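Local coordinates for penicillin-binding protein PbpB (Mycobacterium tuberculosis, PDB 6KGV) that cross-links peptidoglycan peptides during cell wall synthesis and is acylated by beta-lactams, here holding an opened amoxicillin-derived adduct, at residues S269-V274 with T394-A399; M445-V450 with Q471-T476. One frame throughout, in Å; residues are numbered along the deposited sequence.

Interactions 1 and 2 sit on neighbouring sides of one transpeptidase active site, their centres about 12 Å apart, and both touch the same penicilloyl group. Residues 269-274 bring the acylated Ser269, whereas residues 471-476 of interaction 2, strand from Ala473 on, bring Thr476, which hydrogen-bonds the ligand's carboxylate, and Lys475, which lies beside it. The two contacts meet directly. Tyr397 OH of interaction 1 packs 3.3 Å from Lys475 CB, Val270 CG1 lies 3.4 Å from Lys475 O, and Ser269 O is 3.5 Å from Lys475 CE. Tyr397 thus touches both the backbone behind the nucleophile and the lysine beside it, while Leu446 of interaction 2 also packs on Tyr397.

Interaction 1 of 2, residues S269-V274 with T394-A399; sequences SVNKIV and TGMYQA. With AXL (2-{1-[2-amino-2-(4-hydroxy-phenyl)-acetylamino]-2-oxo-ethyl}-5,5-dimethyl-thiazolidine-4-carboxylic acid), chain F.
Behind the acylated serine of the penicillin-binding site, Val270 and Ile273 settle on Tyr397 of helix 390-401. The phenol reaches its partner with its edge: Tyr397 OH donates to Val270 O at 2.7 Å, in the carbonyl plane and on a lone pair, with a C=O...O angle of 129°. This bond ties the short 3-10 turn carrying the nucleophile to the neighbouring helix. One face of the same ring is covered by Ile273, whose CD1 stands 3.5 Å from the ring centroid and almost on its normal, a CH-pi contact. With CG1 anti to the backbone N (chi1 -168°) and the chain extended to CD1, Ile273 runs along the ring from hydroxyl to centre; its CB lies 3.7 Å from Tyr397 CZ. Ser269 and Lys272 fit the SxxK motif of penicillin-recognising transpeptidases, where the 3-10 turn leads into helix 272-281. Ser269 OG is joined covalently to C1 of the ligand, in keeping with its inferred role as acyl-ester nucleophile, and Ser269 N donates to O1, the carbonyl oxygen of the acyl-ester, at 2.7 Å. Lys272 NZ makes a weak bond to Ser269 OG and is also held by Ser324 and Asn326. Met396 serves the other part of the interface, bent at chi3 (-61°) so that CE turns to Ile273 CG2 and, at 3.7 Å, to Asn271 OD1. Its SD meets Val274 CG2, also at 3.7 Å, the two side chains crossing at about a right angle. Asn271 OD1 is buried against this methyl without a hydrogen-bond partner, whereas Asn271 ND2 is anchored to Leu380 O.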
# COMPACT_ATOMS: atom_id res chain seq x y z
N SER A 269 -10.57 -7.55 -5.34
CA SER A 269 -11.54 -6.48 -5.52
C SER A 269 -11.02 -5.09 -5.21
O SER A 269 -11.67 -4.12 -5.59
CB SER A 269 -12.76 -6.76 -4.65
OG SER A 269 -13.45 -7.84 -5.20
N VAL A 270 -9.87 -4.94 -4.54
CA VAL A 270 -9.36 -3.58 -4.38
C VAL A 270 -8.94 -3.01 -5.73
O VAL A 270 -8.83 -1.79 -5.87
CB VAL A 270 -8.19 -3.47 -3.40
CG1 VAL A 270 -8.69 -3.70 -2.00
CG2 VAL A 270 -7.09 -4.46 -3.79
N ASN A 271 -8.71 -3.86 -6.72
CA ASN A 271 -8.47 -3.35 -8.06
C ASN A 271 -9.69 -2.64 -8.65
O ASN A 271 -9.55 -1.94 -9.65
CB ASN A 271 -8.06 -4.51 -8.97
CG ASN A 271 -7.18 -4.06 -10.10
OD1 ASN A 271 -6.23 -3.32 -9.89
ND2 ASN A 271 -7.51 -4.50 -11.32
N LYS A 272 -10.88 -2.81 -8.07
CA LYS A 272 -12.06 -2.27 -8.71
C LYS A 272 -12.05 -0.75 -8.77
O LYS A 272 -12.90 -0.17 -9.46
CB LYS A 272 -13.32 -2.78 -8.01
CG LYS A 272 -13.59 -4.27 -8.25
CD LYS A 272 -14.83 -4.75 -7.48
CE LYS A 272 -15.18 -6.22 -7.79
NZ LYS A 272 -16.21 -6.78 -6.85
N ILE A 273 -11.11 -0.10 -8.07
CA ILE A 273 -10.91 1.33 -8.22
C ILE A 273 -10.60 1.69 -9.68
O ILE A 273 -10.94 2.79 -10.14
CB ILE A 273 -9.78 1.79 -7.28
CG1 ILE A 273 -9.75 3.32 -7.19
CG2 ILE A 273 -8.41 1.26 -7.75
CD1 ILE A 273 -8.50 3.87 -6.53
N VAL A 274 -9.96 0.80 -10.42
CA VAL A 274 -9.65 1.12 -11.81
C VAL A 274 -10.94 1.20 -12.63
O VAL A 274 -11.20 2.20 -13.30
CB VAL A 274 -8.66 0.10 -12.39
CG1 VAL A 274 -8.30 0.44 -13.84
CG2 VAL A 274 -7.41 0.08 -11.53
N THR A 394 -1.41 0.84 -2.73
CA THR A 394 -1.64 2.09 -2.02
C THR A 394 -1.45 3.29 -2.95
O THR A 394 -2.18 4.29 -2.84
CB THR A 394 -0.70 2.17 -0.82
OG1 THR A 394 -0.77 0.94 -0.10
CG2 THR A 394 -1.09 3.28 0.13
N GLY A 395 -0.50 3.21 -3.87
CA GLY A 395 -0.25 4.31 -4.78
C GLY A 395 -1.42 4.60 -5.70
O GLY A 395 -1.66 5.76 -6.06
N MET A 396 -2.18 3.56 -6.07
CA MET A 396 -3.37 3.76 -6.89
C MET A 396 -4.38 4.64 -6.17
O MET A 396 -5.01 5.51 -6.79
CB MET A 396 -4.02 2.43 -7.23
CG MET A 396 -3.47 1.75 -8.46
SD MET A 396 -4.67 0.60 -9.11
CE MET A 396 -4.88 -0.58 -7.75
N TYR A 397 -4.57 4.40 -4.87
CA TYR A 397 -5.55 5.14 -4.11
C TYR A 397 -5.05 6.54 -3.81
O TYR A 397 -5.85 7.47 -3.67
CB TYR A 397 -5.92 4.36 -2.84
CG TYR A 397 -6.87 3.23 -3.17
CD1 TYR A 397 -6.42 2.08 -3.81
CD2 TYR A 397 -8.23 3.33 -2.89
CE1 TYR A 397 -7.29 1.06 -4.14
CE2 TYR A 397 -9.11 2.32 -3.22
CZ TYR A 397 -8.64 1.19 -3.84
OH TYR A 397 -9.50 0.17 -4.17
N GLN A 398 -3.73 6.71 -3.74
CA GLN A 398 -3.15 8.05 -3.63
C GLN A 398 -3.54 8.91 -4.82
O GLN A 398 -3.79 10.11 -4.65
CB GLN A 398 -1.63 7.95 -3.52
CG GLN A 398 -0.92 9.31 -3.35
CD GLN A 398 -0.75 10.04 -4.66
OE1 GLN A 398 -0.64 9.43 -5.72
NE2 GLN A 398 -0.77 11.36 -4.59
N ALA A 399 -3.60 8.33 -6.03
CA ALA A 399 -3.98 9.11 -7.21
C ALA A 399 -5.37 9.71 -7.03
O ALA A 399 -5.58 10.91 -7.26
CB ALA A 399 -3.95 8.25 -8.47
C1 AXL F . -13.19 -9.12 -4.86
O1 AXL F . -12.25 -9.29 -4.09
C2 AXL F . -14.32 -10.12 -4.99
C3 AXL F . -15.46 -9.54 -4.16
S4 AXL F . -16.46 -10.75 -3.34
C5 AXL F . -16.12 -10.22 -1.69
C51 AXL F . -17.29 -9.37 -1.18
C52 AXL F . -15.91 -11.41 -0.74
C6 AXL F . -14.83 -9.40 -1.80
C61 AXL F . -14.66 -8.39 -0.71
O62 AXL F . -14.29 -8.78 0.42
O63 AXL F . -14.88 -7.19 -0.99
N7 AXL F . -14.85 -8.78 -3.09
N8 AXL F . -13.97 -11.46 -4.52
C9 AXL F . -14.06 -12.56 -5.28
O91 AXL F . -14.61 -12.58 -6.37
C10 AXL F . -13.43 -13.83 -4.75
N11 AXL F . -13.35 -14.85 -5.79
C12 AXL F . -14.19 -14.39 -3.61
C13 AXL F . -13.58 -14.44 -2.37
C14 AXL F . -14.25 -14.95 -1.26
C15 AXL F . -15.55 -15.42 -1.41
C16 AXL F . -16.17 -15.38 -2.66
C17 AXL F . -15.49 -14.87 -3.76
O18 AXL F . -16.20 -15.92 -0.33

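Interaction 2 of 2, residues M445-V450 with Q471-T476; sequences MLRAVV and QMAGKT. With AXL (2-{1-[2-amino-2-(4-hydroxy-phenyl)-acetylamino]-2-oxo-ethyl}-5,5-dimethyl-thiazolidine-4-carboxylic acid), chain F.
Leu446 and Gly474 supply the direct backbone link: Gly474 N points at Leu446 O, nearly straight at 169° but long and weak at 3.4 Å. A second polar tie runs through a water, which accepts from Arg447 NE at 3.0 Å in the guanidinium plane and donates to Met472 O. Arg447 CA also directs a C-H to Met472 O. Flat groups stack beside this bridge. The extended chain of Gln471 lays CG over the centre of one guanidinium face, 3.7 Å from Arg447 CZ, and the amide and guanidinium planes are 24° apart. Arg447 NH1 and Gln471 OE1 are close without being hydrogen-bonded; Gln444 bonds to both, which would steady the stack. Among apolar contacts, Leu446 CB meets Ala473 CB at 4.0 Å, Val450 CG2 packs on Met472 CB, and Val449 CG2 touches Lys475 CD, the last two side chains crossing at about a right angle. Methyls also pack on carbonyl oxygens: Val449 presses both branches against the glycine carbonyl, CG2 being 3.1 Å from Gly474 O, and Val450 CG2 lies on Met472 O. Ligand contacts come further along the strand: Thr476 OG1, which also bonds to Thr461, donates to the carboxylate O63 at 2.7 Å. Bends at chi2 and chi4 curl Lys475 so that NZ reaches Thr476 O at 2.9 Å as well as Ser324 OG. Here residues 445-450, on the C-terminal side of helix 436-446, back the strand whose Lys475 and Thr476 match the KTG-type motif lining the penicillin-binding cleft of transpeptidases.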
# COMPACT_ATOMS: atom_id res chain seq x y z
N MET A 445 -18.10 7.97 -3.64
CA MET A 445 -18.76 6.69 -3.89
C MET A 445 -18.17 5.58 -3.02
O MET A 445 -18.91 4.75 -2.47
CB MET A 445 -18.65 6.40 -5.39
CG MET A 445 -19.44 5.23 -5.91
SD MET A 445 -19.47 5.20 -7.73
CE MET A 445 -17.96 6.02 -8.16
N LEU A 446 -16.85 5.56 -2.83
CA LEU A 446 -16.23 4.56 -1.96
C LEU A 446 -16.56 4.76 -0.48
O LEU A 446 -16.32 3.83 0.30
CB LEU A 446 -14.71 4.56 -2.16
CG LEU A 446 -14.28 4.00 -3.53
CD1 LEU A 446 -12.77 3.95 -3.67
CD2 LEU A 446 -14.90 2.61 -3.77
N ARG A 447 -17.14 5.90 -0.08
CA ARG A 447 -17.70 6.00 1.28
C ARG A 447 -18.73 4.91 1.53
O ARG A 447 -18.95 4.54 2.69
CB ARG A 447 -18.34 7.37 1.53
CG ARG A 447 -17.33 8.51 1.60
CD ARG A 447 -18.02 9.84 1.73
NE ARG A 447 -18.84 9.93 2.94
CZ ARG A 447 -19.75 10.88 3.15
NH1 ARG A 447 -19.95 11.84 2.24
NH2 ARG A 447 -20.45 10.90 4.26
N ALA A 448 -19.36 4.39 0.48
CA ALA A 448 -20.41 3.40 0.68
C ALA A 448 -19.83 2.07 1.17
O ALA A 448 -20.54 1.29 1.82
CB ALA A 448 -21.20 3.20 -0.61
N VAL A 449 -18.56 1.79 0.88
CA VAL A 449 -17.92 0.56 1.34
C VAL A 449 -17.95 0.48 2.86
O VAL A 449 -18.12 -0.60 3.44
CB VAL A 449 -16.47 0.47 0.79
CG1 VAL A 449 -15.71 -0.67 1.46
CG2 VAL A 449 -16.48 0.27 -0.73
N VAL A 450 -17.82 1.62 3.55
CA VAL A 450 -17.77 1.64 5.01
C VAL A 450 -19.11 2.05 5.62
O VAL A 450 -19.19 2.27 6.83
CB VAL A 450 -16.65 2.55 5.52
CG1 VAL A 450 -15.32 2.15 4.92
CG2 VAL A 450 -16.96 4.02 5.21
N GLN A 471 -15.39 11.29 6.92
CA GLN A 471 -15.77 10.74 5.61
C GLN A 471 -14.71 9.75 5.12
O GLN A 471 -13.99 9.97 4.14
CB GLN A 471 -15.94 11.87 4.60
CG GLN A 471 -17.09 12.81 4.89
CD GLN A 471 -17.38 13.74 3.72
OE1 GLN A 471 -17.10 13.44 2.56
NE2 GLN A 471 -17.96 14.89 4.03
N MET A 472 -14.61 8.63 5.84
CA MET A 472 -13.72 7.55 5.40
C MET A 472 -14.24 6.93 4.11
O MET A 472 -15.46 6.82 3.89
CB MET A 472 -13.62 6.48 6.49
CG MET A 472 -12.93 6.95 7.79
SD MET A 472 -11.33 7.75 7.49
CE MET A 472 -10.91 8.29 9.16
N ALA A 473 -13.32 6.56 3.23
CA ALA A 473 -13.63 5.94 1.95
C ALA A 473 -12.58 4.88 1.67
O ALA A 473 -11.39 5.11 1.92
CB ALA A 473 -13.66 6.97 0.81
N GLY A 474 -13.00 3.74 1.16
CA GLY A 474 -12.06 2.66 0.96
C GLY A 474 -12.68 1.55 0.14
O GLY A 474 -13.77 1.69 -0.40
N LYS A 475 -11.93 0.45 0.03
CA LYS A 475 -12.40 -0.71 -0.71
C LYS A 475 -11.77 -1.95 -0.09
O LYS A 475 -10.57 -1.95 0.21
CB LYS A 475 -12.05 -0.61 -2.21
CG LYS A 475 -12.50 -1.79 -3.06
CD LYS A 475 -14.05 -1.78 -3.21
CE LYS A 475 -14.57 -3.04 -3.90
NZ LYS A 475 -14.61 -4.20 -2.95
N THR A 476 -12.60 -2.97 0.14
CA THR A 476 -12.18 -4.29 0.61
C THR A 476 -11.68 -5.13 -0.57
O THR A 476 -12.04 -4.89 -1.73
CB THR A 476 -13.33 -5.02 1.30
OG1 THR A 476 -14.51 -4.92 0.48
CG2 THR A 476 -13.63 -4.43 2.71
C1 AXL F . -13.19 -9.12 -4.86
O1 AXL F . -12.25 -9.29 -4.09
C2 AXL F . -14.32 -10.12 -4.99
C3 AXL F . -15.46 -9.54 -4.16
S4 AXL F . -16.46 -10.75 -3.34
C5 AXL F . -16.12 -10.22 -1.69
C51 AXL F . -17.29 -9.37 -1.18
C52 AXL F . -15.91 -11.41 -0.74
C6 AXL F . -14.83 -9.40 -1.80
C61 AXL F . -14.66 -8.39 -0.71
O62 AXL F . -14.29 -8.78 0.42
O63 AXL F . -14.88 -7.19 -0.99
N7 AXL F . -14.85 -8.78 -3.09
N8 AXL F . -13.97 -11.46 -4.52
C9 AXL F . -14.06 -12.56 -5.28
O91 AXL F . -14.61 -12.58 -6.37
C10 AXL F . -13.43 -13.83 -4.75
N11 AXL F . -13.35 -14.85 -5.79
C12 AXL F . -14.19 -14.39 -3.61
C13 AXL F . -13.58 -14.44 -2.37
C14 AXL F . -14.25 -14.95 -1.26
C15 AXL F . -15.55 -15.42 -1.41
C16 AXL F . -16.17 -15.38 -2.66
C17 AXL F . -15.49 -14.87 -3.76
O18 AXL F . -16.20 -15.92 -0.33
O HOH W 1 -17.94 7.78 4.86